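Local coordinates for 1-pyrroline-5-carboxylate dehydrogenase (Thermus thermophilus, PDB 1UZB), which probably catalyses the NAD-dependent oxidation of glutamate semialdehyde, the open-chain form of 1-pyrroline-5-carboxylate, to glutamate, at residues N167-V172 with M509-E514; A294-E299 with R327-Q332; V403-P408 with L423-V428. All coordinates share one frame; numbering follows the deposited sequence.

Interaction 1. Residues N167-V172 with M509-E514; sequences NESFYV and MKAVAE
Phe170 carries CG between its backbone N and carbonyl carbon (chi1 53°), which swings the ring across to the neighbouring strand, while Lys510 keeps CG anti to its backbone N (chi1 -174°) and stays extended. The two side chains run side by side, with Phe170 CZ 3.8 Å from Lys510 CD. Lys510 O lies over one ring face, and Val512 CG2 comes within 3.8 Å of Phe170 CE1. A flat ring suits this place because it spans two residues of the partner strand. On the other face of the sheet the methyl CE of Met509 reaches Tyr171 CE2 at 3.8 Å, and Ser169 and Ala511, a small non-hydrogen-bonded pair, lie side by side, Ser169 OG 3.3 Å from Ala511 CB. Antiparallel backbone bonds fix the register: Glu168 and Val512 exchange two, with Glu168 N to Val512 O at 2.9 Å, and Phe170 and Lys510 exchange two more. The polar ends meet the second subunit, whose strand continues the sheet beside Ala511 to Glu514: Lys510 NZ bonds Arg461 O and Tyr171 OH bonds Asp501 OD2 of that chain. The chemistry implies an interface element: backbone bonds and apolar stems join the strands, polar tips reach neighbouring subunits.

Interaction 2. Residues A294-E299 with R327-Q332; sequences AIIVDE and RLILTQ
Backbone bonds between Ile295, Val297 and the 327-332 strand make a parallel ladder. Ile295 N gives to Arg327 O, Ile295 O receives Ile329 N at 2.9 Å, and Val297 N gives to Ile329 O. Thr331 N to Val297 O, at 3.3 Å, is the longest of the four. Apolar packing follows on both faces. Val297 and Leu330 lie alongside each other, Val297 CB 3.6 Å from Leu330 CD2, on the side covered in part by helix 303-315, and branched Ile296 and Ile329 pack beneath helix 431-439. Ala294 is small enough for the Arg327 guanidinium to lie flat against it, Ala294 CB standing 3.2 Å above the guanidinium plane toward its rim. Ile329 CD1 also reaches Ala294 CB, at 3.6 Å. Polar contacts finish the C-terminal end: a water gives a hydrogen bond to Glu299 OE1 at 2.6 Å and links it to Thr331 OG1, turned toward Asp298 CA by chi1 of 62°. At the other end, Arg327 spends its NH1 and NH2 on Ala438 O and Val437 O, at the C-terminal end of helix 431-439. Those carbonyls probably help to stabilise the buried cation without neutralising it, while its flat face packs on a methyl.

Interaction 3. Residues V403-P408 with L423-V428; sequences VFTEVP and LSVIRV
Val403 to Thr405 pair in parallel with strand 423-428 within the seven-stranded mixed sheet, next to 384-387, one of its two edge strands, and the loop residues Glu406 and Val407 extend the contact to a surface salt bridge. Phe404 takes the regular part: its N gives to Leu423 O at 2.9 Å in a nearly straight bond, and its O receives Val425 N at 2.8 Å. Beta-branched Val403 and Val425, suited to extended backbone, touch, Val403 CG1 lying 3.9 Å from Val425 CG2, and Thr405 OG1, which bonds Tyr335, lies against Val425 CB. At Glu406 the chain turns out of the strand, with a positive phi of 53°. The bond to Val425 O is consequently made by Val407 N, at 3.1 Å, and the side chain of Val407 packs down over that carbonyl. Glu406 starts out pointing away, but the bend about CB-CG (chi2 -68°) returns its carboxylate to Arg427, where OE2 takes NE at 3.0 Å on its syn side. The carboxylate and guanidinium planes are 61° apart, and the bonds of OE1 to NE and NH1 are weak. Arg427 NH2 has a second partner in Gln332. With an alanine in place of Glu406 the carboxylate is gone, and Arg427 would probably lose its charge mate and turn more freely, keeping its bond to Gln332. A water joins Val407 O, 2.8 Å away, to Arg427 N where the strands part. Helix 332-346 packs on Val403 and Thr405, the layering of helix on parallel strands that is characteristic of the alpha/beta catalytic domain of aldehyde dehydrogenases.

From the N terminus, strand 165-180 opens the longest loop, which interaction 1 closes only when strand 507-515 returns near the C terminus; interactions 2 and 3 both fall within it and cross neither it nor each other. Interaction 2 closes first, joining the strands on either side of helix 303-315 in a beta-alpha-beta unit. Interaction 3 follows in series, over a short, helix-free connection. These two touch, since strands 325-331 and 422-428 are sheet neighbours: Leu328 O probably accepts a bond from Ile426 N at 2.8 Å. Interaction 1 lies apart, its nearest atoms about 34 Å from interaction 2, in the strands that join subunits.

Interaction 1. Residues N167-V172 with M509-E514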
loop_
_atom_site.group_PDB
_atom_site.type_symbol
_atom_site.label_atom_id
_atom_site.label_comp_id
_atom_site.label_asym_id
_atom_site.label_seq_id
_atom_site.Cartn_x
_atom_site.Cartn_y
_atom_site.Cartn_z
ATOM N N ASN A 167 -8.659 -7.693 -19.647
ATOM C CA ASN A 167 -9.503 -8.614 -18.900
ATOM C C ASN A 167 -10.011 -7.869 -17.693
ATOM O O ASN A 167 -9.252 -7.512 -16.794
ATOM C CB ASN A 167 -8.711 -9.860 -18.512
ATOM C CG ASN A 167 -8.576 -10.822 -19.669
ATOM O OD1 ASN A 167 -9.532 -11.506 -20.028
ATOM N ND2 ASN A 167 -7.398 -10.864 -20.282
ATOM N N GLU A 168 -11.313 -7.632 -17.694
ATOM C CA GLU A 168 -11.960 -6.866 -16.647
ATOM C C GLU A 168 -13.089 -7.627 -15.977
ATOM O O GLU A 168 -14.049 -8.023 -16.634
ATOM C CB GLU A 168 -12.507 -5.586 -17.276
ATOM C CG GLU A 168 -13.082 -4.569 -16.324
ATOM C CD GLU A 168 -13.643 -3.384 -17.075
ATOM O OE1 GLU A 168 -14.774 -3.493 -17.593
ATOM O OE2 GLU A 168 -12.941 -2.357 -17.171
ATOM N N SER A 169 -12.960 -7.843 -14.674
ATOM C CA SER A 169 -13.996 -8.519 -13.905
ATOM C C SER A 169 -14.598 -7.509 -12.935
ATOM O O SER A 169 -13.885 -6.692 -12.334
ATOM C CB SER A 169 -13.422 -9.722 -13.156
ATOM O OG SER A 169 -13.243 -10.809 -14.052
ATOM N N PHE A 170 -15.917 -7.554 -12.795
ATOM C CA PHE A 170 -16.611 -6.618 -11.929
ATOM C C PHE A 170 -17.898 -7.205 -11.375
ATOM O O PHE A 170 -18.429 -8.186 -11.899
ATOM C CB PHE A 170 -16.912 -5.315 -12.690
ATOM C CG PHE A 170 -17.635 -5.517 -13.997
ATOM C CD1 PHE A 170 -16.931 -5.743 -15.180
ATOM C CD2 PHE A 170 -19.020 -5.461 -14.048
ATOM C CE1 PHE A 170 -17.605 -5.907 -16.394
ATOM C CE2 PHE A 170 -19.699 -5.623 -15.254
ATOM C CZ PHE A 170 -18.989 -5.844 -16.429
ATOM N N TYR A 171 -18.393 -6.592 -10.308
ATOM C CA TYR A 171 -19.614 -7.043 -9.668
ATOM C C TYR A 171 -20.848 -6.300 -10.138
ATOM O O TYR A 171 -20.790 -5.128 -10.526
ATOM C CB TYR A 171 -19.506 -6.895 -8.150
ATOM C CG TYR A 171 -18.380 -7.690 -7.550
ATOM C CD1 TYR A 171 -17.246 -7.056 -7.045
ATOM C CD2 TYR A 171 -18.438 -9.081 -7.504
ATOM C CE1 TYR A 171 -16.192 -7.792 -6.511
ATOM C CE2 TYR A 171 -17.393 -9.826 -6.971
ATOM C CZ TYR A 171 -16.275 -9.174 -6.477
ATOM O OH TYR A 171 -15.238 -9.904 -5.947
ATOM N N VAL A 172 -21.969 -7.007 -10.101
ATOM C CA VAL A 172 -23.244 -6.428 -10.469
ATOM C C VAL A 172 -24.292 -6.969 -9.507
ATOM O O VAL A 172 -24.178 -8.094 -9.014
ATOM C CB VAL A 172 -23.604 -6.765 -11.927
ATOM C CG1 VAL A 172 -22.512 -6.232 -12.833
ATOM C CG2 VAL A 172 -23.752 -8.266 -12.116
ATOM N N MET A 509 -20.585 -11.880 -10.227
ATOM C CA MET A 509 -19.444 -11.370 -10.982
ATOM C C MET A 509 -19.478 -11.659 -12.473
ATOM O O MET A 509 -19.869 -12.745 -12.901
ATOM C CB MET A 509 -18.148 -11.947 -10.404
ATOM C CG MET A 509 -16.881 -11.279 -10.932
ATOM S SD MET A 509 -15.365 -12.246 -10.685
ATOM C CE MET A 509 -15.305 -12.377 -8.909
ATOM N N LYS A 510 -19.039 -10.674 -13.255
ATOM C CA LYS A 510 -18.959 -10.802 -14.703
ATOM C C LYS A 510 -17.499 -10.581 -15.111
ATOM O O LYS A 510 -16.819 -9.718 -14.554
ATOM C CB LYS A 510 -19.853 -9.760 -15.385
ATOM C CG LYS A 510 -19.938 -9.906 -16.903
ATOM C CD LYS A 510 -20.957 -8.942 -17.494
ATOM C CE LYS A 510 -21.122 -9.175 -18.985
ATOM N NZ LYS A 510 -22.123 -8.250 -19.578
ATOM N N ALA A 511 -17.020 -11.372 -16.067
ATOM C CA ALA A 511 -15.651 -11.253 -16.567
ATOM C C ALA A 511 -15.729 -10.967 -18.060
ATOM O O ALA A 511 -16.302 -11.752 -18.821
ATOM C CB ALA A 511 -14.879 -12.543 -16.317
ATOM N N VAL A 512 -15.159 -9.841 -18.475
ATOM C CA VAL A 512 -15.190 -9.442 -19.876
ATOM C C VAL A 512 -13.786 -9.266 -20.436
ATOM O O VAL A 512 -12.974 -8.516 -19.895
ATOM C CB VAL A 512 -15.970 -8.130 -20.040
ATOM C CG1 VAL A 512 -16.095 -7.772 -21.510
ATOM C CG2 VAL A 512 -17.348 -8.274 -19.406
ATOM N N ALA A 513 -13.514 -9.962 -21.530
ATOM C CA ALA A 513 -12.211 -9.912 -22.171
ATOM C C ALA A 513 -12.308 -9.349 -23.581
ATOM O O ALA A 513 -13.230 -9.691 -24.329
ATOM C CB ALA A 513 -11.616 -11.317 -22.233
ATOM N N GLU A 514 -11.381 -8.467 -23.937
ATOM C CA GLU A 514 -11.341 -7.938 -25.291
ATOM C C GLU A 514 -9.956 -8.183 -25.857
ATOM O O GLU A 514 -8.955 -7.753 -25.278
ATOM C CB GLU A 514 -11.630 -6.431 -25.379
ATOM C CG GLU A 514 -11.551 -5.968 -26.845
ATOM C CD GLU A 514 -11.834 -4.497 -27.085
ATOM O OE1 GLU A 514 -12.319 -3.803 -26.170
ATOM O OE2 GLU A 514 -11.573 -4.037 -28.221
#

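Interaction 2. Residues A294-E299 with R327-Q332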
loop_
_atom_site.group_PDB
_atom_site.type_symbol
_atom_site.label_atom_id
_atom_site.label_comp_id
_atom_site.label_asym_id
_atom_site.label_seq_id
_atom_site.Cartn_x
_atom_site.Cartn_y
_atom_site.Cartn_z
ATOM N N ALA A 294 -24.439 -19.992 25.262
ATOM C CA ALA A 294 -23.923 -20.229 26.594
ATOM C C ALA A 294 -22.745 -19.355 26.978
ATOM O O ALA A 294 -21.971 -18.898 26.131
ATOM C CB ALA A 294 -23.513 -21.690 26.734
ATOM N N ILE A 295 -22.639 -19.116 28.279
ATOM C CA ILE A 295 -21.511 -18.400 28.842
ATOM C C ILE A 295 -20.905 -19.418 29.801
ATOM O O ILE A 295 -21.607 -19.995 30.645
ATOM C CB ILE A 295 -21.909 -17.157 29.660
ATOM C CG1 ILE A 295 -22.377 -16.041 28.716
ATOM C CG2 ILE A 295 -20.715 -16.691 30.498
ATOM C CD1 ILE A 295 -22.881 -14.806 29.423
ATOM N N ILE A 296 -19.612 -19.661 29.639
ATOM C CA ILE A 296 -18.871 -20.576 30.491
ATOM C C ILE A 296 -18.104 -19.745 31.504
ATOM O O ILE A 296 -17.531 -18.718 31.150
ATOM C CB ILE A 296 -17.806 -21.371 29.697
ATOM C CG1 ILE A 296 -18.470 -22.308 28.685
ATOM C CG2 ILE A 296 -16.911 -22.153 30.664
ATOM C CD1 ILE A 296 -17.486 -22.966 27.731
ATOM N N VAL A 297 -18.098 -20.176 32.758
ATOM C CA VAL A 297 -17.324 -19.481 33.778
ATOM C C VAL A 297 -16.511 -20.534 34.520
ATOM O O VAL A 297 -17.066 -21.537 34.969
ATOM C CB VAL A 297 -18.203 -18.739 34.808
ATOM C CG1 VAL A 297 -17.308 -17.944 35.756
ATOM C CG2 VAL A 297 -19.177 -17.812 34.108
ATOM N N ASP A 298 -15.196 -20.341 34.620
ATOM C CA ASP A 298 -14.387 -21.300 35.363
ATOM C C ASP A 298 -13.950 -20.701 36.697
ATOM O O ASP A 298 -14.262 -19.549 36.997
ATOM C CB ASP A 298 -13.185 -21.826 34.547
ATOM C CG ASP A 298 -12.138 -20.772 34.246
ATOM O OD1 ASP A 298 -11.918 -19.866 35.074
ATOM O OD2 ASP A 298 -11.505 -20.883 33.173
ATOM N N GLU A 299 -13.238 -21.483 37.501
ATOM C CA GLU A 299 -12.828 -21.030 38.826
ATOM C C GLU A 299 -11.822 -19.887 38.902
ATOM O O GLU A 299 -11.615 -19.326 39.977
ATOM C CB GLU A 299 -12.305 -22.213 39.649
ATOM C CG GLU A 299 -11.027 -22.835 39.110
ATOM C CD GLU A 299 -10.551 -24.003 39.952
ATOM O OE1 GLU A 299 -11.320 -24.975 40.112
ATOM O OE2 GLU A 299 -9.410 -23.950 40.455
ATOM N N ARG A 327 -27.898 -20.231 28.519
ATOM C CA ARG A 327 -27.215 -21.308 29.220
ATOM C C ARG A 327 -26.030 -20.727 29.979
ATOM O O ARG A 327 -25.298 -19.885 29.450
ATOM C CB ARG A 327 -26.708 -22.380 28.246
ATOM C CG ARG A 327 -27.795 -23.117 27.476
ATOM C CD ARG A 327 -27.192 -24.247 26.648
ATOM N NE ARG A 327 -26.267 -23.738 25.639
ATOM C CZ ARG A 327 -25.257 -24.434 25.126
ATOM N NH1 ARG A 327 -24.473 -23.876 24.212
ATOM N NH2 ARG A 327 -25.019 -25.677 25.533
ATOM N N LEU A 328 -25.865 -21.155 31.226
ATOM C CA LEU A 328 -24.743 -20.727 32.058
ATOM C C LEU A 328 -24.051 -22.023 32.456
ATOM O O LEU A 328 -24.606 -22.823 33.206
ATOM C CB LEU A 328 -25.229 -19.976 33.302
ATOM C CG LEU A 328 -24.115 -19.565 34.270
ATOM C CD1 LEU A 328 -23.108 -18.661 33.564
ATOM C CD2 LEU A 328 -24.721 -18.855 35.463
ATOM N N ILE A 329 -22.857 -22.242 31.913
ATOM C CA ILE A 329 -22.089 -23.456 32.176
ATOM C C ILE A 329 -21.000 -23.137 33.185
ATOM O O ILE A 329 -20.071 -22.384 32.898
ATOM C CB ILE A 329 -21.467 -23.990 30.868
ATOM C CG1 ILE A 329 -22.574 -24.254 29.842
ATOM C CG2 ILE A 329 -20.690 -25.270 31.135
ATOM C CD1 ILE A 329 -22.060 -24.530 28.445
ATOM N N LEU A 330 -21.121 -23.715 34.375
ATOM C CA LEU A 330 -20.169 -23.460 35.445
ATOM C C LEU A 330 -19.345 -24.680 35.820
ATOM O O LEU A 330 -19.899 -25.754 36.054
ATOM C CB LEU A 330 -20.917 -22.972 36.689
ATOM C CG LEU A 330 -21.854 -21.778 36.477
ATOM C CD1 LEU A 330 -22.657 -21.487 37.741
ATOM C CD2 LEU A 330 -21.033 -20.565 36.073
ATOM N N THR A 331 -18.026 -24.517 35.878
ATOM C CA THR A 331 -17.160 -25.617 36.276
ATOM C C THR A 331 -17.408 -25.797 37.771
ATOM O O THR A 331 -17.916 -24.893 38.434
ATOM C CB THR A 331 -15.670 -25.300 36.010
ATOM O OG1 THR A 331 -15.268 -24.167 36.789
ATOM C CG2 THR A 331 -15.450 -25.002 34.535
ATOM N N GLN A 332 -17.055 -26.960 38.306
ATOM C CA GLN A 332 -17.306 -27.241 39.714
ATOM C C GLN A 332 -16.873 -26.140 40.678
ATOM O O GLN A 332 -17.635 -25.751 41.562
ATOM C CB GLN A 332 -16.652 -28.570 40.104
ATOM C CG GLN A 332 -17.029 -29.067 41.500
ATOM C CD GLN A 332 -18.532 -29.197 41.689
ATOM O OE1 GLN A 332 -19.230 -29.755 40.843
ATOM N NE2 GLN A 332 -19.034 -28.685 42.808
HETATM O O HOH W 1 -13.472 -25.892 38.899
#

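Interaction 3. Residues V403-P408 with L423-V428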
loop_
_atom_site.group_PDB
_atom_site.type_symbol
_atom_site.label_atom_id
_atom_site.label_comp_id
_atom_site.label_asym_id
_atom_site.label_seq_id
_atom_site.Cartn_x
_atom_site.Cartn_y
_atom_site.Cartn_z
ATOM N N VAL A 403 -34.612 -18.677 36.635
ATOM C CA VAL A 403 -33.388 -19.463 36.659
ATOM C C VAL A 403 -33.646 -20.909 37.061
ATOM O O VAL A 403 -34.325 -21.182 38.058
ATOM C CB VAL A 403 -32.350 -18.893 37.656
ATOM C CG1 VAL A 403 -31.081 -19.744 37.632
ATOM C CG2 VAL A 403 -32.021 -17.453 37.307
ATOM N N PHE A 404 -33.124 -21.831 36.259
ATOM C CA PHE A 404 -33.210 -23.258 36.553
ATOM C C PHE A 404 -31.767 -23.699 36.734
ATOM O O PHE A 404 -30.883 -23.238 36.006
ATOM C CB PHE A 404 -33.798 -24.059 35.387
ATOM C CG PHE A 404 -35.280 -23.896 35.203
ATOM C CD1 PHE A 404 -35.787 -22.974 34.296
ATOM C CD2 PHE A 404 -36.172 -24.690 35.920
ATOM C CE1 PHE A 404 -37.161 -22.841 34.098
ATOM C CE2 PHE A 404 -37.550 -24.567 35.733
ATOM C CZ PHE A 404 -38.045 -23.642 34.820
ATOM N N THR A 405 -31.508 -24.573 37.699
ATOM C CA THR A 405 -30.148 -25.053 37.881
ATOM C C THR A 405 -30.095 -26.580 37.858
ATOM O O THR A 405 -31.136 -27.244 37.820
ATOM C CB THR A 405 -29.511 -24.495 39.174
ATOM O OG1 THR A 405 -28.102 -24.746 39.142
ATOM C CG2 THR A 405 -30.122 -25.130 40.412
ATOM N N GLU A 406 -28.880 -27.125 37.870
ATOM C CA GLU A 406 -28.662 -28.572 37.794
ATOM C C GLU A 406 -29.411 -29.109 36.570
ATOM O O GLU A 406 -29.973 -30.205 36.588
ATOM C CB GLU A 406 -29.151 -29.277 39.068
ATOM C CG GLU A 406 -28.394 -28.914 40.356
ATOM C CD GLU A 406 -26.953 -29.415 40.399
ATOM O OE1 GLU A 406 -26.582 -30.291 39.591
ATOM O OE2 GLU A 406 -26.186 -28.938 41.266
ATOM N N VAL A 407 -29.400 -28.327 35.498
ATOM C CA VAL A 407 -30.084 -28.708 34.272
ATOM C C VAL A 407 -29.269 -29.686 33.430
ATOM O O VAL A 407 -28.088 -29.458 33.167
ATOM C CB VAL A 407 -30.394 -27.469 33.403
ATOM C CG1 VAL A 407 -31.153 -27.889 32.157
ATOM C CG2 VAL A 407 -31.197 -26.456 34.202
ATOM N N PRO A 408 -29.886 -30.805 33.014
ATOM C CA PRO A 408 -29.158 -31.778 32.191
ATOM C C PRO A 408 -28.845 -31.134 30.843
ATOM O O PRO A 408 -29.699 -30.467 30.259
ATOM C CB PRO A 408 -30.151 -32.930 32.057
ATOM C CG PRO A 408 -30.922 -32.855 33.336
ATOM C CD PRO A 408 -31.164 -31.367 33.481
ATOM N N LEU A 423 -33.008 -18.593 32.199
ATOM C CA LEU A 423 -31.622 -19.038 32.192
ATOM C C LEU A 423 -31.484 -20.446 32.756
ATOM O O LEU A 423 -31.995 -20.736 33.841
ATOM C CB LEU A 423 -30.775 -18.078 33.028
ATOM C CG LEU A 423 -29.283 -18.379 33.129
ATOM C CD1 LEU A 423 -28.639 -18.261 31.758
ATOM C CD2 LEU A 423 -28.645 -17.404 34.105
ATOM N N SER A 424 -30.781 -21.308 32.021
ATOM C CA SER A 424 -30.546 -22.690 32.442
ATOM C C SER A 424 -29.089 -22.842 32.867
ATOM O O SER A 424 -28.176 -22.616 32.070
ATOM C CB SER A 424 -30.846 -23.656 31.293
ATOM O OG SER A 424 -32.227 -23.658 30.963
ATOM N N VAL A 425 -28.875 -23.232 34.120
ATOM C CA VAL A 425 -27.528 -23.393 34.654
ATOM C C VAL A 425 -27.128 -24.858 34.665
ATOM O O VAL A 425 -27.834 -25.712 35.215
ATOM C CB VAL A 425 -27.434 -22.816 36.080
ATOM C CG1 VAL A 425 -25.996 -22.863 36.574
ATOM C CG2 VAL A 425 -27.952 -21.382 36.085
ATOM N N ILE A 426 -25.984 -25.131 34.050
ATOM C CA ILE A 426 -25.445 -26.478 33.918
ATOM C C ILE A 426 -24.118 -26.571 34.664
ATOM O O ILE A 426 -23.228 -25.749 34.464
ATOM C CB ILE A 426 -25.232 -26.805 32.422
ATOM C CG1 ILE A 426 -26.539 -26.576 31.656
ATOM C CG2 ILE A 426 -24.748 -28.237 32.257
ATOM C CD1 ILE A 426 -26.385 -26.548 30.143
ATOM N N ARG A 427 -23.996 -27.572 35.528
ATOM C CA ARG A 427 -22.785 -27.773 36.313
ATOM C C ARG A 427 -21.917 -28.854 35.675
ATOM O O ARG A 427 -22.383 -29.967 35.434
ATOM C CB ARG A 427 -23.167 -28.175 37.742
ATOM C CG ARG A 427 -21.993 -28.433 38.673
ATOM C CD ARG A 427 -22.454 -28.486 40.123
ATOM N NE ARG A 427 -23.365 -29.600 40.376
ATOM C CZ ARG A 427 -22.977 -30.852 40.605
ATOM N NH1 ARG A 427 -23.881 -31.798 40.822
ATOM N NH2 ARG A 427 -21.687 -31.157 40.633
ATOM N N VAL A 428 -20.660 -28.518 35.397
ATOM C CA VAL A 428 -19.729 -29.457 34.777
ATOM C C VAL A 428 -18.466 -29.581 35.625
ATOM O O VAL A 428 -18.195 -28.732 36.472
ATOM C CB VAL A 428 -19.361 -29.013 33.337
ATOM C CG1 VAL A 428 -20.624 -28.900 32.495
ATOM C CG2 VAL A 428 -18.630 -27.679 33.360
HETATM O O HOH W 2 -26.205 -29.584 35.278
#